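Local coordinates for protein reducing-end xylose-releasing exo-oligoxylanase Rex8A (Paenibacillus barcinonensis, PDB 6SUD) that hydrolyses linear and branched xylooligosaccharides as an exo-oligoxylanase, releasing xylose from their reducing ends, at residues V67-M72 with G124-G129; E172-W177 with I187-F192; S193-H198 with E242-D247. The protein carries 1 engineered substitution. All coordinates share one frame; numbering follows the deposited sequence.

Contact 1: residues V67-M72 with G124-G129. With XYP (beta-D-xylopyranose), chain K; XYP (beta-D-xylopyranose), chain J.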
# COMPACT_ATOMS: atom_id res chain seq x y z
N VAL A 67 -7.38 -4.87 14.47
CA VAL A 67 -7.79 -4.77 13.04
C VAL A 67 -7.57 -3.31 12.59
O VAL A 67 -8.11 -2.42 13.23
CB VAL A 67 -9.25 -5.23 12.87
CG1 VAL A 67 -9.73 -5.05 11.45
CG2 VAL A 67 -9.45 -6.68 13.30
N ARG A 68 -6.75 -3.10 11.56
CA ARG A 68 -6.30 -1.76 11.13
C ARG A 68 -6.90 -1.44 9.77
O ARG A 68 -7.06 -2.38 8.97
CB ARG A 68 -4.77 -1.72 11.12
CG ARG A 68 -4.19 -1.98 12.50
CD ARG A 68 -2.69 -1.97 12.61
NE ARG A 68 -2.42 -1.90 14.03
CZ ARG A 68 -1.36 -1.34 14.59
NH1 ARG A 68 -0.41 -0.81 13.84
NH2 ARG A 68 -1.28 -1.29 15.91
N SER A 69 -7.23 -0.18 9.51
CA SER A 69 -7.79 0.23 8.21
C SER A 69 -6.76 -0.08 7.12
O SER A 69 -7.17 -0.42 6.00
CB SER A 69 -8.24 1.66 8.21
OG SER A 69 -7.16 2.53 8.50
N GLU A 70 -5.46 -0.00 7.44
CA GLU A 70 -4.37 -0.44 6.53
C GLU A 70 -4.66 -1.88 6.06
O GLU A 70 -4.72 -2.12 4.83
CB GLU A 70 -3.05 -0.33 7.30
CG GLU A 70 -1.85 -1.04 6.67
CD GLU A 70 -0.71 -1.21 7.65
OE1 GLU A 70 -0.88 -1.99 8.62
OE2 GLU A 70 0.34 -0.51 7.49
N GLY A 71 -4.79 -2.82 7.00
CA GLY A 71 -4.91 -4.25 6.67
C GLY A 71 -6.23 -4.58 5.99
O GLY A 71 -6.22 -5.40 5.06
N MET A 72 -7.32 -3.95 6.43
CA MET A 72 -8.66 -4.12 5.81
C MET A 72 -8.58 -3.69 4.34
O MET A 72 -9.00 -4.46 3.45
CB MET A 72 -9.72 -3.32 6.55
CG MET A 72 -9.99 -3.79 7.97
SD MET A 72 -10.50 -5.53 8.11
CE MET A 72 -12.07 -5.49 7.24
N GLY A 124 -9.55 8.38 15.25
CA GLY A 124 -8.69 9.03 14.24
C GLY A 124 -8.40 8.10 13.06
O GLY A 124 -8.20 6.91 13.24
N PRO A 125 -8.40 8.62 11.81
CA PRO A 125 -8.08 7.83 10.62
C PRO A 125 -6.60 7.80 10.21
O PRO A 125 -5.82 8.61 10.68
CB PRO A 125 -8.89 8.59 9.57
CG PRO A 125 -8.66 10.04 9.95
CD PRO A 125 -8.70 10.02 11.47
N ALA A 126 -6.27 6.87 9.33
CA ALA A 126 -4.94 6.68 8.70
C ALA A 126 -5.11 6.80 7.18
O ALA A 126 -5.62 5.88 6.55
CB ALA A 126 -4.37 5.35 9.09
N PRO A 127 -4.74 7.95 6.57
CA PRO A 127 -4.99 8.18 5.15
C PRO A 127 -4.54 7.08 4.17
O PRO A 127 -5.15 6.98 3.13
CB PRO A 127 -4.19 9.47 4.85
CG PRO A 127 -4.10 10.19 6.17
CD PRO A 127 -4.17 9.12 7.24
N ASP A 128 -3.52 6.27 4.48
CA ASP A 128 -3.12 5.17 3.56
C ASP A 128 -4.24 4.12 3.52
O ASP A 128 -4.32 3.34 2.53
CB ASP A 128 -1.78 4.53 3.92
CG ASP A 128 -1.67 3.95 5.31
OD1 ASP A 128 -2.38 4.44 6.24
OD2 ASP A 128 -0.85 3.00 5.47
N GLY A 129 -5.07 4.08 4.56
CA GLY A 129 -6.28 3.23 4.56
C GLY A 129 -7.27 3.72 3.53
O GLY A 129 -7.59 2.98 2.58
O1 XYP K . 0.76 1.38 12.40
C1 XYP K . 0.04 2.07 11.36
C2 XYP K . 0.78 2.12 10.02
C3 XYP K . 0.03 2.97 9.00
C4 XYP K . -1.46 2.91 9.27
C5 XYP K . -1.80 1.55 9.89
O2 XYP K . 2.12 2.59 10.18
O3 XYP K . 0.39 2.49 7.69
O4 XYP K . -1.82 3.95 10.18
O5 XYP K . -1.20 1.38 11.17
O1 XYP J . 4.44 -3.72 12.79
C1 XYP J . 3.96 -2.93 11.70
C2 XYP J . 2.46 -2.73 11.90
C3 XYP J . 1.93 -1.94 10.74
C4 XYP J . 2.62 -0.59 10.68
C5 XYP J . 4.13 -0.76 10.65
O2 XYP J . 1.71 -3.96 11.98
O3 XYP J . 0.52 -1.76 10.88
O4 XYP J . 2.13 0.07 9.51
O5 XYP J . 4.59 -1.63 11.70
O HOH W 1 -8.34 5.06 8.32
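Ser69 and Gly129 bring two helix starts together: Ser69 O lies 4.0 Å from Gly129 CA, and any side chain on Gly129 would run into the Ser69 hydroxyl, OG. That Ser69 OG, turned between its own backbone N and carbonyl carbon (chi1 60°), faces the methyl of Ala126, with Ser69 OG to Ala126 CB also 4.0 Å. This is the tight part. Behind it the fit is looser and a water fills in, 2.8 Å from Ser69 OG and 2.9 Å from Ala126 N, whose N-H it accepts. The helices 69-81 and 127-144 belong to the (alpha/alpha)6 barrel of glycoside hydrolase family 8, and the side away from the water is the substrate cleft, where two xyloses are bound. Glu70, inferred to be the proton donor, reaches into it with an extended chain. Its OE1 accepts from O3 of xylose J at 2.7 Å, and its OE2 from O4 of the same sugar at 2.8 Å. Replacing Glu70 by an alanine would probably leave O3 and O4 of xylose J without their carboxylate acceptor. Asp128 OD2 accepts from O3 of xylose K at 2.6 Å; Asp128 CG lies between its backbone N and carbonyl carbon (chi1 58°), which brings OD2 to this hydroxyl. Arg68 NH1 donates to O3 of xylose J, while its NE pairs with Asp61 and Asp66.

Contact 2: residues E172-W177 with I187-F192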
# COMPACT_ATOMS: atom_id res chain seq x y z
N GLU A 172 -16.09 20.80 11.33
CA GLU A 172 -14.90 21.03 12.18
C GLU A 172 -13.71 20.17 11.74
O GLU A 172 -12.61 20.41 12.28
CB GLU A 172 -15.24 20.70 13.62
CG GLU A 172 -16.16 19.50 13.72
CD GLU A 172 -16.79 19.31 15.09
OE1 GLU A 172 -17.10 20.33 15.74
OE2 GLU A 172 -16.96 18.15 15.49
N GLY A 173 -13.89 19.26 10.80
CA GLY A 173 -12.83 18.30 10.41
C GLY A 173 -11.75 18.92 9.53
O GLY A 173 -11.73 20.16 9.34
N ASP A 174 -10.87 18.08 9.01
CA ASP A 174 -9.72 18.49 8.17
C ASP A 174 -9.57 17.50 7.02
O ASP A 174 -9.76 16.30 7.22
CB ASP A 174 -8.41 18.52 8.96
CG ASP A 174 -8.41 19.50 10.12
OD1 ASP A 174 -8.30 20.72 9.86
OD2 ASP A 174 -8.55 19.03 11.27
N PRO A 175 -9.18 17.97 5.82
CA PRO A 175 -8.94 17.07 4.69
C PRO A 175 -7.66 16.26 4.90
O PRO A 175 -6.84 16.61 5.76
CB PRO A 175 -8.82 18.01 3.49
CG PRO A 175 -8.32 19.31 4.09
CD PRO A 175 -8.93 19.38 5.47
N MET A 176 -7.50 15.19 4.13
CA MET A 176 -6.32 14.30 4.22
C MET A 176 -5.23 14.75 3.25
O MET A 176 -4.08 14.30 3.42
CB MET A 176 -6.72 12.85 3.94
CG MET A 176 -7.28 12.20 5.17
SD MET A 176 -7.81 10.53 4.82
CE MET A 176 -8.24 10.06 6.50
N TRP A 177 -5.57 15.63 2.31
CA TRP A 177 -4.58 16.28 1.41
C TRP A 177 -4.44 17.75 1.81
O TRP A 177 -5.47 18.36 2.14
CB TRP A 177 -4.99 16.11 -0.06
CG TRP A 177 -4.50 14.83 -0.66
CD1 TRP A 177 -3.44 14.69 -1.52
CD2 TRP A 177 -5.02 13.51 -0.44
NE1 TRP A 177 -3.27 13.37 -1.84
CE2 TRP A 177 -4.23 12.63 -1.20
CE3 TRP A 177 -6.08 12.99 0.32
CZ2 TRP A 177 -4.45 11.25 -1.20
CZ3 TRP A 177 -6.30 11.63 0.30
CH2 TRP A 177 -5.50 10.77 -0.45
N ILE A 187 -1.63 12.49 9.25
CA ILE A 187 -3.03 12.50 9.75
C ILE A 187 -3.64 13.86 9.39
O ILE A 187 -2.90 14.78 9.10
CB ILE A 187 -3.13 12.19 11.26
CG1 ILE A 187 -2.40 13.22 12.13
CG2 ILE A 187 -2.67 10.76 11.54
CD1 ILE A 187 -2.61 13.02 13.63
N PRO A 188 -4.98 14.00 9.36
CA PRO A 188 -5.60 15.25 8.91
C PRO A 188 -5.12 16.53 9.64
O PRO A 188 -5.10 17.59 9.02
CB PRO A 188 -7.09 15.00 9.16
CG PRO A 188 -7.24 13.50 9.07
CD PRO A 188 -5.96 12.95 9.66
N GLU A 189 -4.78 16.41 10.93
CA GLU A 189 -4.52 17.58 11.82
C GLU A 189 -3.07 18.08 11.69
O GLU A 189 -2.86 19.25 12.05
CB GLU A 189 -4.82 17.23 13.27
CG GLU A 189 -6.29 16.96 13.55
CD GLU A 189 -6.75 15.52 13.42
OE1 GLU A 189 -5.94 14.66 12.99
OE2 GLU A 189 -7.93 15.26 13.76
N LEU A 190 -2.11 17.26 11.23
CA LEU A 190 -0.66 17.59 11.36
C LEU A 190 -0.05 17.98 10.01
O LEU A 190 -0.34 17.36 8.99
CB LEU A 190 0.06 16.41 12.01
CG LEU A 190 -0.38 16.10 13.44
CD1 LEU A 190 0.43 14.95 14.03
CD2 LEU A 190 -0.27 17.33 14.34
N PRO A 191 0.81 19.03 9.97
CA PRO A 191 1.39 19.53 8.73
C PRO A 191 2.71 18.83 8.35
O PRO A 191 3.74 19.46 8.23
CB PRO A 191 1.65 21.00 9.07
CG PRO A 191 2.05 20.96 10.52
CD PRO A 191 1.24 19.83 11.13
N PHE A 192 2.67 17.51 8.23
CA PHE A 192 3.78 16.75 7.62
C PHE A 192 3.19 15.50 6.99
O PHE A 192 1.96 15.28 7.10
CB PHE A 192 4.88 16.42 8.63
CG PHE A 192 4.47 15.56 9.80
CD1 PHE A 192 4.50 14.18 9.71
CD2 PHE A 192 4.11 16.14 11.01
CE1 PHE A 192 4.16 13.39 10.79
CE2 PHE A 192 3.77 15.35 12.09
CZ PHE A 192 3.79 13.98 11.99
O HOH W 2 -9.75 16.78 12.38
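Glu189 OE2 is held by two hydrogen-bonding partners, the hydroxyl of Tyr106 and a water 2.7 Å from Glu189 OE2. The same water lies 2.8 Å from Asp174 OD2, so it joins the two loops that flank the small beta-hairpin of strands 177-178 and 183-184. Further acceptors lie within its reach, and it may not serve all of them at once. Although the CB of Glu189 points away from Asp174, its CG already heads toward the water, and a bend at chi2 (91°) keeps the carboxylate beside it. The two acids cross at about a right angle, with carboxylate planes 67° apart and Asp174 OD2 held 4.6 Å from Glu189 OE2; the shared water probably eases the closeness of like charges.

Deeper in, the contact is made by Pro188 at the second position of a type I turn from Ile187 to Leu190; its ring holds phi at -54°, close to what that position requires. Asp174 and Pro188 interlock through carbon and carbonyl: Asp174 CB rests 3.4 Å from Pro188 O, and Pro188 CB rests 3.5 Å from Asp174 O. Next along, Pro175 O approaches Pro188 CA at 3.6 Å. The carbonyls brought together here find donors nearby: Lys185 NZ bonds to both Pro175 O and Pro188 O, and Tyr109 OH to Asp174 O. Met176 is buried and also packs on Pro125 and Tyr109; its unbranched, extended chain can lie along the proline ring, pointing the same way, with Met176 CG 4.1 Å from Pro188 CG.

Contact 3: residues S193-H198 with E242-D247. With XYP (beta-D-xylopyranose), chain K.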
# COMPACT_ATOMS: atom_id res chain seq x y z
N SER A 193 4.06 14.73 6.35
CA SER A 193 3.64 13.59 5.52
C SER A 193 4.38 12.32 5.94
O SER A 193 5.14 12.33 6.93
CB SER A 193 3.84 13.90 4.07
OG SER A 193 3.07 13.01 3.27
N ASP A 194 4.07 11.25 5.23
CA ASP A 194 4.67 9.90 5.35
C ASP A 194 4.92 9.44 3.92
O ASP A 194 3.95 9.18 3.22
CB ASP A 194 3.71 8.99 6.12
CG ASP A 194 4.21 7.58 6.36
OD1 ASP A 194 4.86 7.02 5.45
OD2 ASP A 194 3.95 7.08 7.45
N PRO A 195 6.17 9.42 3.41
CA PRO A 195 6.42 9.10 2.00
C PRO A 195 5.79 7.79 1.48
O PRO A 195 5.44 7.72 0.35
CB PRO A 195 7.95 9.00 1.93
CG PRO A 195 8.43 9.92 3.03
CD PRO A 195 7.40 9.77 4.14
N SER A 196 5.62 6.79 2.33
CA SER A 196 5.01 5.49 1.95
C SER A 196 3.52 5.65 1.63
O SER A 196 2.93 4.74 1.02
CB SER A 196 5.25 4.48 3.03
OG SER A 196 4.38 4.74 4.12
N TYR A 197 2.90 6.75 2.04
CA TYR A 197 1.46 7.03 1.78
C TYR A 197 1.25 7.58 0.36
O TYR A 197 0.08 7.67 -0.06
CB TYR A 197 0.92 8.06 2.78
CG TYR A 197 0.72 7.59 4.20
CD1 TYR A 197 1.23 6.40 4.69
CD2 TYR A 197 0.02 8.39 5.08
CE1 TYR A 197 1.03 6.01 6.01
CE2 TYR A 197 -0.18 8.03 6.41
CZ TYR A 197 0.32 6.83 6.88
OH TYR A 197 0.11 6.46 8.18
N HIS A 198 2.32 7.97 -0.35
CA HIS A 198 2.23 8.65 -1.67
C HIS A 198 2.10 7.62 -2.79
O HIS A 198 3.06 6.89 -3.07
CB HIS A 198 3.43 9.58 -1.91
CG HIS A 198 3.39 10.75 -1.00
ND1 HIS A 198 3.08 12.04 -1.43
CD2 HIS A 198 3.53 10.82 0.35
CE1 HIS A 198 3.10 12.84 -0.38
NE2 HIS A 198 3.39 12.12 0.71
N GLU A 242 10.39 7.35 7.65
CA GLU A 242 8.98 6.95 7.88
C GLU A 242 8.09 8.20 7.78
O GLU A 242 7.12 8.15 7.02
CB GLU A 242 8.84 6.19 9.19
CG GLU A 242 9.44 4.80 9.10
CD GLU A 242 9.23 3.93 10.32
OE1 GLU A 242 9.86 4.23 11.37
OE2 GLU A 242 8.42 2.97 10.21
N TYR A 243 8.43 9.28 8.50
CA TYR A 243 7.68 10.56 8.41
C TYR A 243 8.60 11.63 7.84
O TYR A 243 9.78 11.70 8.22
CB TYR A 243 7.18 11.08 9.76
CG TYR A 243 6.28 10.18 10.56
CD1 TYR A 243 5.65 9.06 10.02
CD2 TYR A 243 6.03 10.46 11.90
CE1 TYR A 243 4.84 8.24 10.79
CE2 TYR A 243 5.22 9.65 12.67
CZ TYR A 243 4.61 8.54 12.12
OH TYR A 243 3.81 7.75 12.90
N ALA A 244 8.06 12.46 6.95
CA ALA A 244 8.83 13.52 6.27
C ALA A 244 8.03 14.82 6.26
O ALA A 244 6.80 14.76 6.16
CB ALA A 244 9.17 13.09 4.87
N ASN A 245 8.74 15.94 6.36
CA ASN A 245 8.21 17.30 6.11
C ASN A 245 7.74 17.41 4.66
O ASN A 245 8.14 16.57 3.82
CB ASN A 245 9.28 18.35 6.44
CG ASN A 245 9.65 18.33 7.91
OD1 ASN A 245 8.78 18.31 8.76
ND2 ASN A 245 10.94 18.31 8.21
N TYR A 246 6.97 18.46 4.35
CA TYR A 246 6.45 18.74 2.99
C TYR A 246 7.62 18.97 2.03
O TYR A 246 7.42 18.78 0.82
CB TYR A 246 5.49 19.93 3.02
CG TYR A 246 4.16 19.67 3.67
CD1 TYR A 246 3.53 18.44 3.59
CD2 TYR A 246 3.49 20.68 4.35
CE1 TYR A 246 2.29 18.20 4.19
CE2 TYR A 246 2.25 20.47 4.94
CZ TYR A 246 1.65 19.23 4.86
OH TYR A 246 0.42 19.02 5.43
N ASP A 247 8.80 19.34 2.54
CA ASP A 247 10.03 19.61 1.74
C ASP A 247 10.85 18.32 1.55
O ASP A 247 11.88 18.39 0.85
CB ASP A 247 10.86 20.74 2.36
CG ASP A 247 11.61 20.42 3.64
OD1 ASP A 247 11.57 19.24 4.08
OD2 ASP A 247 12.26 21.34 4.19
O1 XYP K . 0.76 1.38 12.40
C1 XYP K . 0.04 2.07 11.36
C2 XYP K . 0.78 2.12 10.02
C3 XYP K . 0.03 2.97 9.00
C4 XYP K . -1.46 2.91 9.27
C5 XYP K . -1.80 1.55 9.89
O2 XYP K . 2.12 2.59 10.18
O3 XYP K . 0.39 2.49 7.69
O4 XYP K . -1.82 3.95 10.18
O5 XYP K . -1.20 1.38 11.17
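Behind the xylose site, a single antiparallel bridge ties the loop carrying Tyr197 to residues 242-247. Ser193 and Ala244 form its hydrogen-bonded pair: Ser193 N donates to Ala244 O at 2.7 Å, and Ala244 N to Ser193 O at 2.9 Å. The next residue, Asp194, swings its carboxylate toward the site, CG anti to the backbone N (chi1 -178°). An Asx turn steadies it: Ser196 N donates to the anti lone pair of Asp194 OD1, and Ser196 OG reaches the same Asp194 OD1 from above the carboxylate plane at 2.7 Å. These bonds probably offset a close approach of acceptors, for Glu242 O stands 3.0 Å from Asp194 OD1. The other oxygen, Asp194 OD2, meets the edge of the Tyr243 ring, 3.6 Å from Tyr243 CE1, and lies near Asp265, the inferred proton acceptor, whose backbone N donates to Glu242 OE2. Asp194 CB covers one face of Tyr197, whose OH comes 3.6 Å from C3 of xylose K. At the far end His198 NE2 donates, in its ring plane, to Ser193 OG at 2.7 Å; a serine can accept this bond and still bond Ile184 O. Pro195, whose rigid ring starts a 3-10 turn, sets its CG 3.7 Å from Ala244 CB and touches Ala232 of helix 215-232 and Val269 of helix 268-280, while His198 stacks on Tyr228 of helix 215-232 and touches strand 183-184.

How the contacts relate
The three contacts run from the xylose cleft outward and back. Contacts 1 and 3 share xylose K and meet beside it, Asp128 CG lying 3.5 Å from Tyr197 CE1. Together they approach both inferred catalytic acids: Glu70 belongs to contact 1, its side chain about 6 Å from that of Asp265, while in contact 3 the Asp194 side chain is about 3 Å from that of Asp265. Contact 2 lies farther out, its Met176 side chain about 12 Å from that of Glu70, yet it backs contact 1 where Met176 CE packs 3.5 Å from Pro125 CB. The chain runs directly from Phe192 into Ser193, and Phe192 CE1 sits 3.6 Å from Tyr243 CD2, joining contact 2 to contact 3.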